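Local coordinates for single-strand binding protein (Thermus thermophilus, PDB 2CWA), which probably binds single-stranded DNA and recruits partner proteins to their sites of action in DNA replication, recombination and repair, at residues A[54-59]-A[97-102]; A[12-17]-A[32-37]; A[149-154]-A[181-186]. One frame throughout, in Å; residues are numbered along the deposited sequence.

The chain holds two single-strand binding domains of the OB fold, one after the other. Contact 2 comes first and closes the short loop of the hairpin formed by strands 5-22 and 28-39. Contact 1 follows in the same domain and pairs strand 49-59 with strand 96-107. The two meet where His54 N and Val56 N probably bond to Leu34 O and Leu32 O. Contact 3 lies in the second domain and sets helix 179-185 on strand 151-161, about 29 Å from contact 1 between centres. The three loops neither nest nor cross, since each contact closes before the next opens.

Contact 1 of 3, residues A[54-59]-A[97-102]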
ATOM      1  N   HIS A  54       3.424  -3.507  -5.889  1.00 26.33           N
ATOM      2  CA  HIS A  54       3.186  -3.823  -4.490  1.00 26.08           C
ATOM      3  C   HIS A  54       3.197  -5.314  -4.226  1.00 24.18           C
ATOM      4  O   HIS A  54       2.523  -6.079  -4.912  1.00 26.06           O
ATOM      5  CB  HIS A  54       1.850  -3.224  -4.032  1.00 26.74           C
ATOM      6  CG  HIS A  54       1.901  -1.749  -3.789  1.00 24.99           C
ATOM      7  ND1 HIS A  54       2.771  -1.173  -2.889  1.00 27.14           N
ATOM      8  CD2 HIS A  54       1.181  -0.731  -4.319  1.00 26.72           C
ATOM      9  CE1 HIS A  54       2.586   0.136  -2.876  1.00 29.16           C
ATOM     10  NE2 HIS A  54       1.626   0.430  -3.735  1.00 26.57           N
ATOM     11  N   ARG A  55       3.980  -5.723  -3.236  1.00 26.97           N
ATOM     12  CA  ARG A  55       4.044  -7.129  -2.872  1.00 28.27           C
ATOM     13  C   ARG A  55       2.893  -7.394  -1.910  1.00 25.61           C
ATOM     14  O   ARG A  55       2.718  -6.679  -0.924  1.00 27.15           O
ATOM     15  CB  ARG A  55       5.379  -7.453  -2.202  1.00 33.56           C
ATOM     16  CG  ARG A  55       6.575  -7.351  -3.146  1.00 46.51           C
ATOM     17  CD  ARG A  55       7.830  -7.973  -2.539  1.00 54.42           C
ATOM     18  NE  ARG A  55       8.414  -7.155  -1.476  1.00 60.79           N
ATOM     19  CZ  ARG A  55       9.051  -6.004  -1.678  1.00 63.99           C
ATOM     20  NH1 ARG A  55       9.191  -5.520  -2.907  1.00 64.60           N
ATOM     21  NH2 ARG A  55       9.556  -5.337  -0.647  1.00 64.59           N
ATOM     22  N   VAL A  56       2.102  -8.412  -2.211  1.00 24.43           N
ATOM     23  CA  VAL A  56       0.967  -8.760  -1.370  1.00 25.82           C
ATOM     24  C   VAL A  56       1.093 -10.215  -0.953  1.00 23.24           C
ATOM     25  O   VAL A  56       1.553 -11.046  -1.730  1.00 24.94           O
ATOM     26  CB  VAL A  56      -0.360  -8.577  -2.126  1.00 23.29           C
ATOM     27  CG1 VAL A  56      -1.511  -8.921  -1.228  1.00 31.76           C
ATOM     28  CG2 VAL A  56      -0.491  -7.138  -2.616  1.00 27.23           C
ATOM     29  N   ARG A  57       0.673 -10.522   0.270  1.00 24.84           N
ATOM     30  CA  ARG A  57       0.753 -11.890   0.763  1.00 23.74           C
ATOM     31  C   ARG A  57      -0.594 -12.498   1.126  1.00 21.73           C
ATOM     32  O   ARG A  57      -1.317 -11.973   1.974  1.00 23.38           O
ATOM     33  CB  ARG A  57       1.671 -11.959   1.982  1.00 24.52           C
ATOM     34  CG  ARG A  57       1.641 -13.303   2.698  1.00 27.15           C
ATOM     35  CD  ARG A  57       2.774 -13.405   3.711  1.00 30.96           C
ATOM     36  NE  ARG A  57       4.071 -13.490   3.051  1.00 32.16           N
ATOM     37  CZ  ARG A  57       5.231 -13.607   3.689  1.00 38.87           C
ATOM     38  NH1 ARG A  57       5.262 -13.650   5.017  1.00 39.25           N
ATOM     39  NH2 ARG A  57       6.361 -13.687   2.998  1.00 38.14           N
ATOM     40  N   LEU A  58      -0.917 -13.602   0.464  1.00 22.75           N
ATOM     41  CA  LEU A  58      -2.145 -14.348   0.725  1.00 24.73           C
ATOM     42  C   LEU A  58      -1.741 -15.530   1.604  1.00 27.26           C
ATOM     43  O   LEU A  58      -0.635 -16.050   1.458  1.00 24.73           O
ATOM     44  CB  LEU A  58      -2.737 -14.885  -0.573  1.00 26.86           C
ATOM     45  CG  LEU A  58      -3.769 -14.058  -1.334  1.00 27.72           C
ATOM     46  CD1 LEU A  58      -4.159 -14.802  -2.606  1.00 26.98           C
ATOM     47  CD2 LEU A  58      -4.994 -13.833  -0.460  1.00 28.12           C
ATOM     48  N   LEU A  59      -2.624 -15.950   2.507  1.00 26.57           N
ATOM     49  CA  LEU A  59      -2.329 -17.082   3.387  1.00 25.43           C
ATOM     50  C   LEU A  59      -3.449 -18.121   3.396  1.00 29.46           C
ATOM     51  O   LEU A  59      -4.549 -17.882   2.893  1.00 26.85           O
ATOM     52  CB  LEU A  59      -2.115 -16.613   4.832  1.00 25.66           C
ATOM     53  CG  LEU A  59      -1.010 -15.628   5.204  1.00 29.59           C
ATOM     54  CD1 LEU A  59      -1.077 -15.350   6.705  1.00 32.12           C
ATOM     55  CD2 LEU A  59       0.349 -16.200   4.825  1.00 27.65           C
ATOM     56  N   LEU A  97       6.156  -2.767   6.972  1.00 34.97           N
ATOM     57  CA  LEU A  97       4.712  -2.654   6.818  1.00 33.50           C
ATOM     58  C   LEU A  97       4.369  -3.453   5.572  1.00 33.59           C
ATOM     59  O   LEU A  97       4.640  -3.014   4.454  1.00 34.84           O
ATOM     60  CB  LEU A  97       4.296  -1.185   6.642  1.00 32.41           C
ATOM     61  CG  LEU A  97       2.794  -0.874   6.647  1.00 32.78           C
ATOM     62  CD1 LEU A  97       2.222  -1.124   8.039  1.00 31.14           C
ATOM     63  CD2 LEU A  97       2.568   0.581   6.244  1.00 30.54           C
ATOM     64  N   GLN A  98       3.790  -4.634   5.765  1.00 28.81           N
ATOM     65  CA  GLN A  98       3.446  -5.491   4.639  1.00 29.40           C
ATOM     66  C   GLN A  98       1.975  -5.399   4.282  1.00 25.55           C
ATOM     67  O   GLN A  98       1.147  -4.995   5.095  1.00 27.30           O
ATOM     68  CB  GLN A  98       3.801  -6.956   4.941  1.00 34.39           C
ATOM     69  CG  GLN A  98       2.709  -7.727   5.681  1.00 38.93           C
ATOM     70  CD  GLN A  98       3.049  -9.199   5.898  1.00 44.85           C
ATOM     71  OE1 GLN A  98       3.504  -9.889   4.984  1.00 42.29           O
ATOM     72  NE2 GLN A  98       2.813  -9.687   7.112  1.00 46.59           N
ATOM     73  N   ILE A  99       1.665  -5.783   3.052  1.00 23.27           N
ATOM     74  CA  ILE A  99       0.303  -5.773   2.558  1.00 24.93           C
ATOM     75  C   ILE A  99      -0.230  -7.196   2.586  1.00 23.02           C
ATOM     76  O   ILE A  99       0.190  -8.057   1.809  1.00 22.74           O
ATOM     77  CB  ILE A  99       0.233  -5.247   1.111  1.00 22.88           C
ATOM     78  CG1 ILE A  99       0.794  -3.827   1.052  1.00 23.44           C
ATOM     79  CG2 ILE A  99      -1.208  -5.280   0.612  1.00 25.38           C
ATOM     80  CD1 ILE A  99       1.042  -3.342  -0.365  1.00 28.84           C
ATOM     81  N   ARG A 100      -1.163  -7.434   3.495  1.00 23.64           N
ATOM     82  CA  ARG A 100      -1.774  -8.741   3.649  1.00 24.23           C
ATOM     83  C   ARG A 100      -3.064  -8.811   2.844  1.00 24.80           C
ATOM     84  O   ARG A 100      -3.979  -8.019   3.064  1.00 26.43           O
ATOM     85  CB  ARG A 100      -2.076  -8.984   5.127  1.00 29.27           C
ATOM     86  CG  ARG A 100      -2.942 -10.193   5.419  1.00 39.19           C
ATOM     87  CD  ARG A 100      -2.172 -11.502   5.286  1.00 44.62           C
ATOM     88  NE  ARG A 100      -2.876 -12.592   5.955  1.00 51.69           N
ATOM     89  CZ  ARG A 100      -4.073 -13.039   5.598  1.00 55.09           C
ATOM     90  NH1 ARG A 100      -4.707 -12.492   4.571  1.00 60.77           N
ATOM     91  NH2 ARG A 100      -4.648 -14.022   6.276  1.00 58.77           N
ATOM     92  N   ALA A 101      -3.134  -9.747   1.904  1.00 22.35           N
ATOM     93  CA  ALA A 101      -4.340  -9.914   1.107  1.00 24.53           C
ATOM     94  C   ALA A 101      -5.262 -10.900   1.810  1.00 27.61           C
ATOM     95  O   ALA A 101      -4.863 -12.027   2.079  1.00 26.36           O
ATOM     96  CB  ALA A 101      -3.992 -10.442  -0.264  1.00 25.07           C
ATOM     97  N   ASP A 102      -6.485 -10.484   2.122  1.00 25.85           N
ATOM     98  CA  ASP A 102      -7.419 -11.402   2.759  1.00 28.02           C
ATOM     99  C   ASP A 102      -8.121 -12.201   1.671  1.00 27.78           C
ATOM    100  O   ASP A 102      -8.420 -13.384   1.845  1.00 27.86           O
ATOM    101  CB  ASP A 102      -8.456 -10.645   3.603  1.00 26.77           C
ATOM    102  CG  ASP A 102      -7.895 -10.184   4.935  1.00 30.75           C
ATOM    103  OD1 ASP A 102      -7.080 -10.929   5.519  1.00 29.78           O
ATOM    104  OD2 ASP A 102      -8.269  -9.088   5.409  1.00 30.20           O
TER
HETATM  105  O   HOH W   1       3.651  -6.173   1.337  1.00 40.24           O
HETATM  106  O   HOH W   2       2.688 -13.176   7.135  1.00 57.96           O
HETATM  107  O   HOH W   3      -5.148 -14.609   3.072  1.00 26.28           O
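Two groups of strand 49-59 grip the carbonyl oxygen of Ile99. Arg57 N bonds to Ile99 O at 2.9 Å. Val56 CA adds a CH-O contact to Ile99 O at 3.3 Å. Ala101 N then bonds to Arg57 O at 2.9 Å. This is the parallel strand pair that closes an OB-fold barrel. Water stands in for direct bonds beyond it: water 1 joins Ile99 N to Arg55 O, and water 3 joins Leu59 N to Ala101 O.

Val56, Leu58, Ile99 and Ala101 share one face of the sheet. Ile99 CG2 meets Val56 CG2 at 3.8 Å, while Ile99 CD1 reaches obliquely to the His54 ring. Arg57 and Arg100 occupy the other face. The Arg100 chain bends at chi2 (75°) and crosses Leu59 at about a right angle. Leu59 CB lies over one face of the guanidinium. Arg100 NH1 pairs with Asp102 OD1 at 3.0 Å by charge alone, and Asp102 has a second partner in Arg81. Arg57 NE pairs with Asp31. A serine in place of Arg100 would probably strip Leu59 of its flat cover and leave Asp102 with less positive charge beside it. The seam thus combines a buried apolar face with a charged one, and relies on water where the strands splay.

Contact 2 of 3, residues A[12-17]-A[32-37]; sequences GALATR and LTLAGQ
Ala13 and Ala35 exchange two backbone hydrogen bonds across the first hairpin of the OB fold, where strand 5-22 runs antiparallel to strand 28-39. Ala13 N bonds to Ala35 O at 2.9 Å, and Ala35 N returns a bond to Ala13 O. They form a hydrogen-bonded pair. Leu14 and Leu34 are the non-hydrogen-bonded pair next to it. A third bond runs from Ala15 N to Thr33 O at 2.9 Å. Leu14 CA also makes a CH-O contact with Thr33 O, so two groups hold that oxygen. At Gly12 a beta carbon would point at the other strand and clash with Ala35 O.

The side chains sort onto two faces. On one, the Leu14 and Leu34 side chains run alongside each other in one direction. Leu14 CD2 touches two methyls, Leu34 CD1 at 3.9 Å and Leu32 CD2 at the same distance. Leu32 approaches it obliquely. On the other face, Ala15 CB rests 4.2 Å from Ala35 CB. Thr33 CG2 is anti to the backbone N, which brings this methyl against Ala15 CB.

A second shell positions these groups. Val76 packs on both Leu14 and Leu34, and Leu70 packs on Leu14 and Leu32. Backbone bonds continue the sheet on both strands, from Gly12 to Val76 and from Leu32 and Leu34 to Val56 and His54. Gln72 NE2 bonds to Ala15 O. Beyond Ala15 the direct bonds give way to water 4, which accepts from Thr33 N and donates to Thr16 O at 2.7 Å.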
ATOM      1  N   GLY A  12      -4.628  -4.624 -10.072  1.00 22.47           N
ATOM      2  CA  GLY A  12      -3.462  -4.471 -10.924  1.00 24.36           C
ATOM      3  C   GLY A  12      -3.156  -5.772 -11.632  1.00 22.58           C
ATOM      4  O   GLY A  12      -3.897  -6.746 -11.503  1.00 22.03           O
ATOM      5  N   ALA A  13      -2.067  -5.789 -12.388  1.00 21.40           N
ATOM      6  CA  ALA A  13      -1.664  -6.982 -13.113  1.00 22.10           C
ATOM      7  C   ALA A  13      -0.543  -7.664 -12.342  1.00 20.46           C
ATOM      8  O   ALA A  13       0.233  -7.004 -11.668  1.00 21.60           O
ATOM      9  CB  ALA A  13      -1.180  -6.603 -14.515  1.00 23.54           C
ATOM     10  N   LEU A  14      -0.466  -8.986 -12.423  1.00 21.62           N
ATOM     11  CA  LEU A  14       0.605  -9.691 -11.731  1.00 22.52           C
ATOM     12  C   LEU A  14       1.882  -9.434 -12.524  1.00 21.14           C
ATOM     13  O   LEU A  14       1.980  -9.829 -13.686  1.00 23.43           O
ATOM     14  CB  LEU A  14       0.321 -11.188 -11.678  1.00 19.52           C
ATOM     15  CG  LEU A  14      -0.909 -11.575 -10.853  1.00 20.90           C
ATOM     16  CD1 LEU A  14      -1.015 -13.085 -10.794  1.00 22.97           C
ATOM     17  CD2 LEU A  14      -0.795 -10.982  -9.459  1.00 21.24           C
ATOM     18  N   ALA A  15       2.838  -8.759 -11.897  1.00 22.94           N
ATOM     19  CA  ALA A  15       4.106  -8.423 -12.544  1.00 27.32           C
ATOM     20  C   ALA A  15       4.902  -9.660 -12.948  1.00 31.61           C
ATOM     21  O   ALA A  15       5.611  -9.654 -13.961  1.00 28.09           O
ATOM     22  CB  ALA A  15       4.935  -7.547 -11.622  1.00 26.91           C
ATOM     23  N   THR A  16       4.780 -10.713 -12.146  1.00 30.88           N
ATOM     24  CA  THR A  16       5.469 -11.976 -12.394  1.00 33.40           C
ATOM     25  C   THR A  16       4.601 -13.117 -11.882  1.00 35.51           C
ATOM     26  O   THR A  16       3.637 -12.894 -11.146  1.00 31.49           O
ATOM     27  CB  THR A  16       6.803 -12.052 -11.637  1.00 34.25           C
ATOM     28  OG1 THR A  16       6.559 -11.905 -10.232  1.00 33.41           O
ATOM     29  CG2 THR A  16       7.751 -10.960 -12.102  1.00 34.80           C
ATOM     30  N   ARG A  17       4.940 -14.339 -12.276  1.00 35.88           N
ATOM     31  CA  ARG A  17       4.197 -15.500 -11.814  1.00 40.12           C
ATOM     32  C   ARG A  17       4.404 -15.537 -10.296  1.00 38.17           C
ATOM     33  O   ARG A  17       5.526 -15.391  -9.813  1.00 38.65           O
ATOM     34  CB  ARG A  17       4.737 -16.773 -12.473  1.00 43.18           C
ATOM     35  CG  ARG A  17       3.831 -17.985 -12.312  1.00 49.02           C
ATOM     36  CD  ARG A  17       4.297 -19.147 -13.181  1.00 54.01           C
ATOM     37  NE  ARG A  17       3.405 -20.298 -13.065  1.00 60.76           N
ATOM     38  CZ  ARG A  17       2.125 -20.290 -13.419  1.00 63.55           C
ATOM     39  NH1 ARG A  17       1.581 -19.189 -13.918  1.00 64.87           N
ATOM     40  NH2 ARG A  17       1.381 -21.380 -13.265  1.00 66.44           N
ATOM     41  N   LEU A  32       2.515 -12.347  -4.025  1.00 27.43           N
ATOM     42  CA  LEU A  32       2.254 -11.850  -5.367  1.00 28.97           C
ATOM     43  C   LEU A  32       2.747 -10.416  -5.484  1.00 26.51           C
ATOM     44  O   LEU A  32       2.881  -9.712  -4.487  1.00 28.41           O
ATOM     45  CB  LEU A  32       0.746 -11.884  -5.669  1.00 29.84           C
ATOM     46  CG  LEU A  32      -0.018 -13.201  -5.502  1.00 32.35           C
ATOM     47  CD1 LEU A  32      -0.288 -13.451  -4.030  1.00 38.67           C
ATOM     48  CD2 LEU A  32      -1.331 -13.129  -6.253  1.00 35.43           C
ATOM     49  N   THR A  33       3.028  -9.989  -6.707  1.00 26.20           N
ATOM     50  CA  THR A  33       3.471  -8.627  -6.935  1.00 24.03           C
ATOM     51  C   THR A  33       2.453  -8.029  -7.890  1.00 24.41           C
ATOM     52  O   THR A  33       2.309  -8.494  -9.019  1.00 21.97           O
ATOM     53  CB  THR A  33       4.875  -8.576  -7.585  1.00 27.40           C
ATOM     54  OG1 THR A  33       5.825  -9.212  -6.722  1.00 27.10           O
ATOM     55  CG2 THR A  33       5.309  -7.132  -7.807  1.00 27.70           C
ATOM     56  N   LEU A  34       1.717  -7.029  -7.412  1.00 24.43           N
ATOM     57  CA  LEU A  34       0.712  -6.366  -8.237  1.00 24.55           C
ATOM     58  C   LEU A  34       1.315  -5.085  -8.761  1.00 21.34           C
ATOM     59  O   LEU A  34       1.975  -4.354  -8.026  1.00 23.33           O
ATOM     60  CB  LEU A  34      -0.554  -6.040  -7.429  1.00 22.89           C
ATOM     61  CG  LEU A  34      -1.591  -7.162  -7.309  1.00 27.91           C
ATOM     62  CD1 LEU A  34      -0.983  -8.335  -6.550  1.00 28.26           C
ATOM     63  CD2 LEU A  34      -2.839  -6.635  -6.590  1.00 26.23           C
ATOM     64  N   ALA A  35       1.082  -4.819 -10.036  1.00 23.07           N
ATOM     65  CA  ALA A  35       1.620  -3.627 -10.664  1.00 22.31           C
ATOM     66  C   ALA A  35       0.518  -2.854 -11.371  1.00 18.70           C
ATOM     67  O   ALA A  35      -0.333  -3.436 -12.049  1.00 17.92           O
ATOM     68  CB  ALA A  35       2.714  -4.015 -11.661  1.00 22.35           C
ATOM     69  N   GLY A  36       0.553  -1.538 -11.209  1.00 21.84           N
ATOM     70  CA  GLY A  36      -0.437  -0.693 -11.843  1.00 21.42           C
ATOM     71  C   GLY A  36       0.077   0.721 -11.986  1.00 24.20           C
ATOM     72  O   GLY A  36       1.126   1.083 -11.448  1.00 25.16           O
ATOM     73  N   GLN A  37      -0.656   1.528 -12.734  1.00 26.63           N
ATOM     74  CA  GLN A  37      -0.264   2.912 -12.918  1.00 28.52           C
ATOM     75  C   GLN A  37      -1.511   3.732 -13.158  1.00 27.09           C
ATOM     76  O   GLN A  37      -2.570   3.193 -13.487  1.00 26.80           O
ATOM     77  CB  GLN A  37       0.692   3.052 -14.107  1.00 30.80           C
ATOM     78  CG  GLN A  37       0.084   2.690 -15.446  1.00 30.01           C
ATOM     79  CD  GLN A  37       1.054   2.921 -16.592  1.00 38.40           C
ATOM     80  OE1 GLN A  37       2.149   2.359 -16.615  1.00 34.34           O
ATOM     81  NE2 GLN A  37       0.654   3.753 -17.548  1.00 38.24           N
TER
HETATM   82  O   HOH W   4       3.485 -12.160  -8.551  1.00 26.81           O

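Contact 3 of 3, residues A[149-154]-A[181-186]; sequences GTAVAR and LAEWAA
Strand 151-154 and helix 181-185 cross at 52°, with their axes 6.8 Å apart at the closest point. The helix follows strand 169-178, in the place of the helix that joins the third and fourth strands of an OB fold. Here it lies against the start of the second strand of the second domain. No hydrogen bond crosses the contact.

Alanines let the two backbones come close. The CA atoms of Ala153 and Ala182 are 4.7 Å apart. Ala182 CB carries most of the contact. It points at the strand and touches both inward methyls, Ala153 CB at 3.7 Å and Ala151 CB at 4.0 Å. It also presses on the strand backbone itself, 3.4 Å from Ala153 N. One turn on, Ala185 CB approaches Ala153 CB more loosely. Ala185 N bonds to Leu181 O within the helix.

Leu143 of strand 128-145 packs on both Ala153 and Ala182, and so backs the alanine cluster. Leu223 packs on Ala185, Leu181 and Trp184. Backbone bonds from Ala151 to Arg179 and from Ala153 to Ala177 tie the strand to the end of strand 169-178 and the first residue of the helix. The interface is therefore small and apolar, a helix laid on a sheet through methyl groups.

Glu183 marks its exposed border. With CG turned beside the backbone N (chi1 -61°), the extended chain passes along Ala151 CB. The carboxylate ends at Tyr145, where OE2 makes a weak hydrogen bond to the hydroxyl, while Glu183 CG stays 3.6 Å from Ala151 CB.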
ATOM      1  N   GLY A 149       8.201  25.886  -3.629  1.00 42.40           N
ATOM      2  CA  GLY A 149       7.247  26.355  -2.635  1.00 39.36           C
ATOM      3  C   GLY A 149       6.077  25.432  -2.324  1.00 37.52           C
ATOM      4  O   GLY A 149       5.128  25.838  -1.654  1.00 35.83           O
ATOM      5  N   THR A 150       6.132  24.193  -2.799  1.00 36.04           N
ATOM      6  CA  THR A 150       5.053  23.241  -2.543  1.00 35.25           C
ATOM      7  C   THR A 150       5.150  22.671  -1.129  1.00 34.69           C
ATOM      8  O   THR A 150       6.222  22.243  -0.693  1.00 30.75           O
ATOM      9  CB  THR A 150       5.099  22.072  -3.531  1.00 37.99           C
ATOM     10  OG1 THR A 150       5.066  22.578  -4.871  1.00 42.01           O
ATOM     11  CG2 THR A 150       3.905  21.148  -3.314  1.00 36.91           C
ATOM     12  N   ALA A 151       4.030  22.670  -0.409  1.00 30.50           N
ATOM     13  CA  ALA A 151       4.010  22.137   0.951  1.00 28.62           C
ATOM     14  C   ALA A 151       3.956  20.610   0.940  1.00 24.72           C
ATOM     15  O   ALA A 151       3.302  19.998   0.089  1.00 23.75           O
ATOM     16  CB  ALA A 151       2.815  22.692   1.719  1.00 25.75           C
ATOM     17  N   VAL A 152       4.656  19.994   1.885  1.00 25.81           N
ATOM     18  CA  VAL A 152       4.669  18.538   1.990  1.00 24.31           C
ATOM     19  C   VAL A 152       4.668  18.202   3.466  1.00 25.26           C
ATOM     20  O   VAL A 152       5.544  18.642   4.208  1.00 26.79           O
ATOM     21  CB  VAL A 152       5.925  17.907   1.349  1.00 26.00           C
ATOM     22  CG1 VAL A 152       5.719  16.405   1.193  1.00 24.97           C
ATOM     23  CG2 VAL A 152       6.209  18.546   0.013  1.00 29.95           C
ATOM     24  N   ALA A 153       3.673  17.430   3.886  1.00 24.92           N
ATOM     25  CA  ALA A 153       3.540  17.046   5.284  1.00 22.47           C
ATOM     26  C   ALA A 153       3.793  15.564   5.463  1.00 21.92           C
ATOM     27  O   ALA A 153       3.412  14.753   4.623  1.00 21.88           O
ATOM     28  CB  ALA A 153       2.132  17.389   5.788  1.00 23.52           C
ATOM     29  N   ARG A 154       4.455  15.220   6.559  1.00 22.89           N
ATOM     30  CA  ARG A 154       4.721  13.830   6.872  1.00 27.14           C
ATOM     31  C   ARG A 154       4.165  13.590   8.268  1.00 23.54           C
ATOM     32  O   ARG A 154       4.473  14.323   9.206  1.00 23.54           O
ATOM     33  CB  ARG A 154       6.219  13.539   6.789  1.00 25.64           C
ATOM     34  CG  ARG A 154       6.708  13.527   5.347  1.00 27.82           C
ATOM     35  CD  ARG A 154       8.203  13.248   5.239  1.00 30.11           C
ATOM     36  NE  ARG A 154       8.687  13.486   3.883  1.00 34.63           N
ATOM     37  CZ  ARG A 154       8.369  12.749   2.827  1.00 36.00           C
ATOM     38  NH1 ARG A 154       7.561  11.706   2.968  1.00 44.26           N
ATOM     39  NH2 ARG A 154       8.840  13.064   1.626  1.00 27.45           N
ATOM     40  N   LEU A 181      -3.619  19.876   1.260  1.00 26.30           N
ATOM     41  CA  LEU A 181      -3.816  18.780   2.201  1.00 24.90           C
ATOM     42  C   LEU A 181      -2.697  18.808   3.236  1.00 25.59           C
ATOM     43  O   LEU A 181      -2.919  18.551   4.422  1.00 25.80           O
ATOM     44  CB  LEU A 181      -3.813  17.456   1.436  1.00 26.76           C
ATOM     45  CG  LEU A 181      -4.508  16.242   2.050  1.00 30.08           C
ATOM     46  CD1 LEU A 181      -5.923  16.626   2.483  1.00 29.30           C
ATOM     47  CD2 LEU A 181      -4.546  15.108   1.019  1.00 26.66           C
ATOM     48  N   ALA A 182      -1.490  19.145   2.791  1.00 25.75           N
ATOM     49  CA  ALA A 182      -0.354  19.205   3.699  1.00 23.92           C
ATOM     50  C   ALA A 182      -0.505  20.390   4.637  1.00 24.40           C
ATOM     51  O   ALA A 182      -0.220  20.292   5.831  1.00 25.94           O
ATOM     52  CB  ALA A 182       0.962  19.312   2.906  1.00 23.07           C
ATOM     53  N   GLU A 183      -0.962  21.519   4.110  1.00 24.72           N
ATOM     54  CA  GLU A 183      -1.120  22.688   4.956  1.00 25.88           C
ATOM     55  C   GLU A 183      -2.246  22.476   5.970  1.00 22.86           C
ATOM     56  O   GLU A 183      -2.171  22.951   7.100  1.00 25.06           O
ATOM     57  CB  GLU A 183      -1.343  23.928   4.088  1.00 30.13           C
ATOM     58  CG  GLU A 183      -0.135  24.173   3.173  1.00 36.92           C
ATOM     59  CD  GLU A 183      -0.221  25.451   2.365  1.00 42.80           C
ATOM     60  OE1 GLU A 183      -1.237  25.645   1.665  1.00 45.22           O
ATOM     61  OE2 GLU A 183       0.741  26.251   2.420  1.00 44.54           O
ATOM     62  N   TRP A 184      -3.274  21.739   5.572  1.00 22.76           N
ATOM     63  CA  TRP A 184      -4.384  21.448   6.482  1.00 24.79           C
ATOM     64  C   TRP A 184      -3.857  20.578   7.624  1.00 22.95           C
ATOM     65  O   TRP A 184      -4.192  20.792   8.788  1.00 22.95           O
ATOM     66  CB  TRP A 184      -5.494  20.697   5.741  1.00 24.96           C
ATOM     67  CG  TRP A 184      -6.650  20.278   6.613  1.00 27.95           C
ATOM     68  CD1 TRP A 184      -7.784  20.997   6.876  1.00 31.53           C
ATOM     69  CD2 TRP A 184      -6.772  19.051   7.349  1.00 28.45           C
ATOM     70  NE1 TRP A 184      -8.606  20.291   7.733  1.00 31.98           N
ATOM     71  CE2 TRP A 184      -8.008  19.095   8.037  1.00 30.83           C
ATOM     72  CE3 TRP A 184      -5.956  17.919   7.493  1.00 29.31           C
ATOM     73  CZ2 TRP A 184      -8.447  18.049   8.859  1.00 31.96           C
ATOM     74  CZ3 TRP A 184      -6.393  16.879   8.309  1.00 32.44           C
ATOM     75  CH2 TRP A 184      -7.629  16.952   8.982  1.00 30.05           C
ATOM     76  N   ALA A 185      -3.010  19.612   7.277  1.00 24.08           N
ATOM     77  CA  ALA A 185      -2.437  18.682   8.256  1.00 25.10           C
ATOM     78  C   ALA A 185      -1.458  19.303   9.245  1.00 26.96           C
ATOM     79  O   ALA A 185      -1.286  18.797  10.359  1.00 26.09           O
ATOM     80  CB  ALA A 185      -1.761  17.518   7.528  1.00 26.77           C
ATOM     81  N   ALA A 186      -0.821  20.401   8.847  1.00 27.35           N
ATOM     82  CA  ALA A 186       0.153  21.070   9.703  1.00 28.24           C
ATOM     83  C   ALA A 186      -0.430  21.542  11.029  1.00 31.04           C
ATOM     84  O   ALA A 186       0.298  21.705  12.010  1.00 31.08           O
ATOM     85  CB  ALA A 186       0.778  22.253   8.960  1.00 28.11           C
TER